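Local coordinates for Thiol:disulfide interchange protein (Klebsiella pneumoniae, PDB 6DXN), which probably acts as a periplasmic thiol:disulfide oxidoreductase of the DsbA type, exchanging disulfides with substrate proteins, at residues A[29-34]-A[89-94]; A[35-40]-A[97-102]. One frame throughout, in Å; residues are numbered along the deposited sequence.

Interaction 1. Residues A[29-34]-A[89-94]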
loop_
_atom_site.group_PDB
_atom_site.type_symbol
_atom_site.label_atom_id
_atom_site.label_comp_id
_atom_site.label_asym_id
_atom_site.label_seq_id
_atom_site.Cartn_x
_atom_site.Cartn_y
_atom_site.Cartn_z
ATOM N N PHE A 29 -0.735 -3.921 1.391
ATOM C CA PHE A 29 -0.853 -3.629 2.791
ATOM C C PHE A 29 -2.256 -3.980 3.297
ATOM O O PHE A 29 -3.163 -4.286 2.525
ATOM C CB PHE A 29 -0.564 -2.142 3.024
ATOM C CG PHE A 29 -1.716 -1.227 2.702
ATOM C CD1 PHE A 29 -2.010 -0.876 1.391
ATOM C CD2 PHE A 29 -2.519 -0.728 3.715
ATOM C CE1 PHE A 29 -3.083 -0.047 1.106
ATOM C CE2 PHE A 29 -3.586 0.108 3.431
ATOM C CZ PHE A 29 -3.864 0.449 2.125
ATOM N N SER A 30 -2.398 -3.922 4.622
ATOM C CA SER A 30 -3.650 -4.154 5.285
ATOM C C SER A 30 -3.771 -3.129 6.411
ATOM O O SER A 30 -2.809 -2.897 7.154
ATOM C CB SER A 30 -3.753 -5.565 5.806
ATOM O OG SER A 30 -4.932 -5.723 6.561
ATOM N N PHE A 31 -4.949 -2.513 6.520
ATOM C CA PHE A 31 -5.145 -1.552 7.572
ATOM C C PHE A 31 -5.107 -2.240 8.948
ATOM O O PHE A 31 -5.055 -1.555 9.939
ATOM C CB PHE A 31 -6.443 -0.769 7.378
ATOM C CG PHE A 31 -6.390 0.309 6.331
ATOM C CD1 PHE A 31 -5.746 1.507 6.596
ATOM C CD2 PHE A 31 -7.016 0.153 5.103
ATOM C CE1 PHE A 31 -5.714 2.517 5.649
ATOM C CE2 PHE A 31 -6.982 1.163 4.158
ATOM C CZ PHE A 31 -6.320 2.336 4.424
ATOM N N TYR A 32 -5.160 -3.582 8.979
ATOM C CA TYR A 32 -5.108 -4.378 10.237
ATOM C C TYR A 32 -3.662 -4.688 10.655
ATOM O O TYR A 32 -3.407 -5.080 11.803
ATOM C CB TYR A 32 -5.738 -5.766 10.068
ATOM C CG TYR A 32 -7.240 -5.878 10.015
ATOM C CD1 TYR A 32 -7.929 -5.774 8.815
ATOM C CD2 TYR A 32 -7.970 -6.181 11.156
ATOM C CE1 TYR A 32 -9.307 -5.917 8.758
ATOM C CE2 TYR A 32 -9.349 -6.327 11.115
ATOM C CZ TYR A 32 -10.018 -6.198 9.911
ATOM O OH TYR A 32 -11.377 -6.334 9.861
ATOM N N CYS A 33 -2.732 -4.550 9.706
ATOM C CA CYS A 33 -1.312 -4.908 9.888
ATOM C C CYS A 33 -0.533 -3.806 10.623
ATOM O O CYS A 33 -0.447 -2.678 10.148
ATOM C CB CYS A 33 -0.696 -5.183 8.520
ATOM S SG CYS A 33 1.016 -5.770 8.565
ATOM N N GLY A 34 0.046 -4.156 11.780
ATOM C CA GLY A 34 0.816 -3.203 12.594
ATOM C C GLY A 34 1.958 -2.565 11.803
ATOM O O GLY A 34 2.052 -1.342 11.712
ATOM N N LYS A 89 -5.581 11.715 3.457
ATOM C CA LYS A 89 -6.067 12.033 4.812
ATOM C C LYS A 89 -6.683 10.811 5.511
ATOM O O LYS A 89 -6.435 10.580 6.698
ATOM C CB LYS A 89 -7.149 13.118 4.762
ATOM C CG LYS A 89 -6.708 14.488 4.271
ATOM C CD LYS A 89 -7.817 15.521 4.331
ATOM C CE LYS A 89 -7.376 16.904 3.901
ATOM N NZ LYS A 89 -8.471 17.895 4.035
ATOM N N VAL A 90 -7.487 10.042 4.770
ATOM C CA VAL A 90 -8.247 8.923 5.343
ATOM C C VAL A 90 -7.322 7.769 5.755
ATOM O O VAL A 90 -7.699 6.968 6.620
ATOM C CB VAL A 90 -9.335 8.420 4.375
ATOM C CG1 VAL A 90 -8.732 7.653 3.212
ATOM C CG2 VAL A 90 -10.380 7.563 5.078
ATOM N N GLU A 91 -6.125 7.689 5.159
ATOM C CA GLU A 91 -5.242 6.569 5.452
ATOM C C GLU A 91 -4.989 6.451 6.971
ATOM O O GLU A 91 -5.239 5.402 7.565
ATOM C CB GLU A 91 -3.923 6.663 4.668
ATOM C CG GLU A 91 -3.120 5.375 4.752
ATOM C CD GLU A 91 -1.746 5.342 4.098
ATOM O OE1 GLU A 91 -1.382 6.311 3.407
ATOM O OE2 GLU A 91 -1.031 4.348 4.315
ATOM N N LYS A 92 -4.492 7.522 7.598
ATOM C CA LYS A 92 -4.133 7.471 9.041
ATOM C C LYS A 92 -5.361 7.221 9.924
ATOM O O LYS A 92 -5.236 6.599 10.985
ATOM C CB LYS A 92 -3.424 8.761 9.474
ATOM C CG LYS A 92 -2.054 8.988 8.849
ATOM C CD LYS A 92 -1.381 10.284 9.282
ATOM C CE LYS A 92 -0.107 10.599 8.517
ATOM N NZ LYS A 92 0.910 9.525 8.645
ATOM N N LEU A 93 -6.529 7.693 9.481
ATOM C CA LEU A 93 -7.786 7.574 10.231
ATOM C C LEU A 93 -8.303 6.127 10.227
ATOM O O LEU A 93 -8.972 5.713 11.196
ATOM C CB LEU A 93 -8.811 8.538 9.632
ATOM C CG LEU A 93 -8.383 10.005 9.603
ATOM C CD1 LEU A 93 -9.389 10.845 8.833
ATOM C CD2 LEU A 93 -8.190 10.555 11.010
ATOM N N LEU A 94 -7.996 5.367 9.166
ATOM C CA LEU A 94 -8.425 3.959 9.086
ATOM C C LEU A 94 -7.503 3.096 9.955
ATOM O O LEU A 94 -7.976 2.176 10.615
ATOM C CB LEU A 94 -8.456 3.486 7.628
ATOM C CG LEU A 94 -9.595 4.047 6.777
ATOM C CD1 LEU A 94 -9.364 3.780 5.301
ATOM C CD2 LEU A 94 -10.936 3.478 7.218
#

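Interaction 2. Residues A[35-40]-A[97-102]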
loop_
_atom_site.group_PDB
_atom_site.type_symbol
_atom_site.label_atom_id
_atom_site.label_comp_id
_atom_site.label_asym_id
_atom_site.label_seq_id
_atom_site.Cartn_x
_atom_site.Cartn_y
_atom_site.Cartn_z
ATOM N N PRO A 35 2.880 -3.375 11.235
ATOM C CA PRO A 35 3.985 -2.852 10.428
ATOM C C PRO A 35 3.493 -2.007 9.244
ATOM O O PRO A 35 4.184 -1.089 8.820
ATOM C CB PRO A 35 4.720 -4.112 9.956
ATOM C CG PRO A 35 4.382 -5.138 11.019
ATOM C CD PRO A 35 2.944 -4.833 11.394
ATOM N N CYS A 36 2.303 -2.328 8.721
ATOM C CA CYS A 36 1.744 -1.535 7.616
ATOM C C CYS A 36 1.482 -0.115 8.117
ATOM O O CYS A 36 1.695 0.847 7.409
ATOM C CB CYS A 36 0.462 -2.139 7.048
ATOM S SG CYS A 36 0.751 -3.583 5.989
ATOM N N TYR A 37 0.995 -0.018 9.355
ATOM C CA TYR A 37 0.712 1.267 9.973
ATOM C C TYR A 37 2.030 2.022 10.191
ATOM O O TYR A 37 2.128 3.207 9.832
ATOM C CB TYR A 37 -0.080 1.043 11.265
ATOM C CG TYR A 37 -0.511 2.276 12.016
ATOM C CD1 TYR A 37 -0.749 3.476 11.369
ATOM C CD2 TYR A 37 -0.809 2.199 13.367
ATOM C CE1 TYR A 37 -1.194 4.592 12.061
ATOM C CE2 TYR A 37 -1.258 3.301 14.073
ATOM C CZ TYR A 37 -1.460 4.500 13.416
ATOM O OH TYR A 37 -1.907 5.583 14.111
ATOM N N ALA A 38 3.032 1.323 10.747
ATOM C CA ALA A 38 4.349 1.927 11.044
ATOM C C ALA A 38 5.000 2.459 9.752
ATOM O O ALA A 38 5.609 3.539 9.743
ATOM C CB ALA A 38 5.233 0.919 11.749
ATOM N N PHE A 39 4.834 1.717 8.658
ATOM C CA PHE A 39 5.398 2.112 7.355
ATOM C C PHE A 39 4.766 3.417 6.842
ATOM O O PHE A 39 5.428 4.212 6.162
ATOM C CB PHE A 39 5.250 0.956 6.367
ATOM C CG PHE A 39 6.407 -0.003 6.393
ATOM C CD1 PHE A 39 6.903 -0.495 7.591
ATOM C CD2 PHE A 39 6.995 -0.428 5.213
ATOM C CE1 PHE A 39 7.990 -1.356 7.609
ATOM C CE2 PHE A 39 8.066 -1.309 5.235
ATOM C CZ PHE A 39 8.557 -1.772 6.433
ATOM N N ALA A 40 3.502 3.652 7.198
ATOM C CA ALA A 40 2.806 4.835 6.723
ATOM C C ALA A 40 2.848 5.991 7.730
ATOM O O ALA A 40 2.652 7.132 7.318
ATOM C CB ALA A 40 1.372 4.482 6.407
ATOM N N GLY A 97 -8.546 3.940 13.440
ATOM C CA GLY A 97 -9.878 3.328 13.662
ATOM C C GLY A 97 -9.820 1.818 13.867
ATOM O O GLY A 97 -10.752 1.217 14.433
ATOM N N LEU A 98 -8.715 1.198 13.437
ATOM C CA LEU A 98 -8.563 -0.249 13.522
ATOM C C LEU A 98 -7.528 -0.679 14.565
ATOM O O LEU A 98 -7.750 -1.688 15.265
ATOM C CB LEU A 98 -8.179 -0.781 12.136
ATOM C CG LEU A 98 -9.326 -0.837 11.133
ATOM C CD1 LEU A 98 -8.823 -0.836 9.707
ATOM C CD2 LEU A 98 -10.207 -2.045 11.400
ATOM N N GLN A 99 -6.451 0.098 14.728
ATOM C CA GLN A 99 -5.352 -0.351 15.573
ATOM C C GLN A 99 -5.121 0.520 16.813
ATOM O O GLN A 99 -4.397 0.097 17.723
ATOM C CB GLN A 99 -4.070 -0.388 14.742
ATOM C CG GLN A 99 -4.202 -1.235 13.488
ATOM C CD GLN A 99 -2.855 -1.500 12.866
ATOM O OE1 GLN A 99 -1.876 -1.770 13.559
ATOM N NE2 GLN A 99 -2.804 -1.457 11.544
ATOM N N VAL A 100 -5.706 1.716 16.837
ATOM C CA VAL A 100 -5.550 2.623 17.951
ATOM C C VAL A 100 -6.854 2.622 18.770
ATOM O O VAL A 100 -6.888 2.153 19.906
ATOM C CB VAL A 100 -5.160 4.030 17.447
ATOM C CG1 VAL A 100 -5.067 5.039 18.574
ATOM C CG2 VAL A 100 -3.848 4.004 16.649
ATOM N N LYS A 101 -7.944 3.084 18.156
ATOM C CA LYS A 101 -9.212 3.206 18.856
ATOM C C LYS A 101 -10.071 1.948 18.695
ATOM O O LYS A 101 -11.014 1.758 19.456
ATOM C CB LYS A 101 -9.956 4.436 18.342
ATOM C CG LYS A 101 -9.105 5.692 18.281
ATOM C CD LYS A 101 -9.881 6.981 18.134
ATOM C CE LYS A 101 -10.639 7.103 16.834
ATOM N NZ LYS A 101 -11.372 8.391 16.776
ATOM N N ARG A 102 -9.704 1.097 17.730
ATOM C CA ARG A 102 -10.458 -0.102 17.348
ATOM C C ARG A 102 -11.961 0.169 17.496
ATOM O O ARG A 102 -12.692 -0.610 18.111
ATOM C CB ARG A 102 -10.012 -1.357 18.105
ATOM C CG ARG A 102 -10.694 -2.621 17.596
ATOM C CD ARG A 102 -10.038 -3.945 17.948
ATOM N NE ARG A 102 -9.666 -4.079 19.346
ATOM C CZ ARG A 102 -9.299 -5.218 19.925
ATOM N NH1 ARG A 102 -9.348 -6.358 19.254
ATOM N NH2 ARG A 102 -8.879 -5.210 21.176
#

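Interaction 1. Residues A[29-34]-A[89-94]
Phe31 lays one face of its ring on Leu94. Leu94 CB stands 3.8 Å from the ring centroid and 24° off the normal, a CH-pi contact displaced toward the CD1–CE1 rim, while Leu94 CD1 reaches over the same face to 3.5 Å from Phe31 CZ. Phe31 CE1 also meets the backbone O of Glu91 obliquely at 3.5 Å, one helical turn before Leu94. On the opposite face Phe29 points its rim at Phe31: Phe29 CE2 sits 3.5 Å from the plane of the Phe31 ring, over its centre, and Phe31 CZ lies in the plane of the Phe29 ring. The rings of Phe95 and His63 meet Phe31 as well. Chi1 of Phe31, -77°, sets CG beside the backbone N and anti to the carbonyl carbon, and this sends the ring out from the 30–33 type I turn to helix 87–99. That turn carries an ST turn as well, since Ser30 OG accepts from Tyr32 N at 3.2 Å. Glu91 touches the ring by its CG; beyond it the extended chain leads to a salt bridge between OE2 and Lys61, which also makes a cation-pi contact with Phe29. All three touching residues are buried. The chemistry across the contact is therefore mainly apolar, with one backbone carbonyl oxygen at the ring, while the Glu91 carboxylate is paired with Lys61.

Interaction 2. Residues A[35-40]-A[97-102]
A helical segment, 35–40, faces one that begins helical and ends as loop, with the backbones well apart: the closest CA atoms, those of Tyr37 and Gln99, are 8.4 Å from one another. Residues 35–40 lie on helix 34–41, where Phe39 N bonds to Pro35 O at 2.9 Å. Residues 97–102 run from the end region of helix 87–99 into loop. With such a separation, side chains alone bridge the gap. Tyr37 and Gln99 pass alongside in opposite directions, ring and amide planes 61° apart. Gln99 NE2 approaches Tyr37 CB to 3.7 Å, and Gln99 OE1 lies 4.1 Å from CD2 of the Tyr37 ring, oblique to its plane. Cys33, at the N-cap of helix 34–41, and Cys36 in its first turn form the CxxC motif of thioredoxin-family oxidoreductases, predicted to make the redox-active disulfide but not joined in this structure; helix 87–99 belongs to the helical part that the DsbA family adds to the thioredoxin fold. The Gln99 amide thus reaches from the helical part to the loop at the start of the CxxC helix: NE2 is hydrogen-bonded to the backbone O of both Phe31 and Cys33, which together fix the rotation of the amide. Further out, Val100 crosses Tyr37 at about a right angle, its CG2 3.7 Å from Tyr37 CE2 and 3.6 Å from Tyr37 OH. The ring comes to this place because chi1 of Tyr37, -178°, carries CG anti to the backbone N, and the phenol then extends past the Gln99 amide to Val100. Along helix 87–99 the ring meets Phe95, with the two planes only about 15° from parallel, and the side chain also touches Glu96.

Both contacts join the region around the CxxC motif to helix 87–99, interaction 1 along its earlier turns and interaction 2 toward its C-terminal end, and their centres lie about 5 Å apart. Interaction 1 is core: its touching residues are all buried, and ring-to-aliphatic packing dominates. Interaction 2 is a surface contact, with an amide and a phenol taking part and less area buried, 153 against 187 Å². Gln99 joins the two, since its side chain belongs to interaction 2 and is bonded to the loop of interaction 1. Glu91 and Ala40 add packing between them. Phe95, between the helix segments, meets both Phe31 and Tyr37.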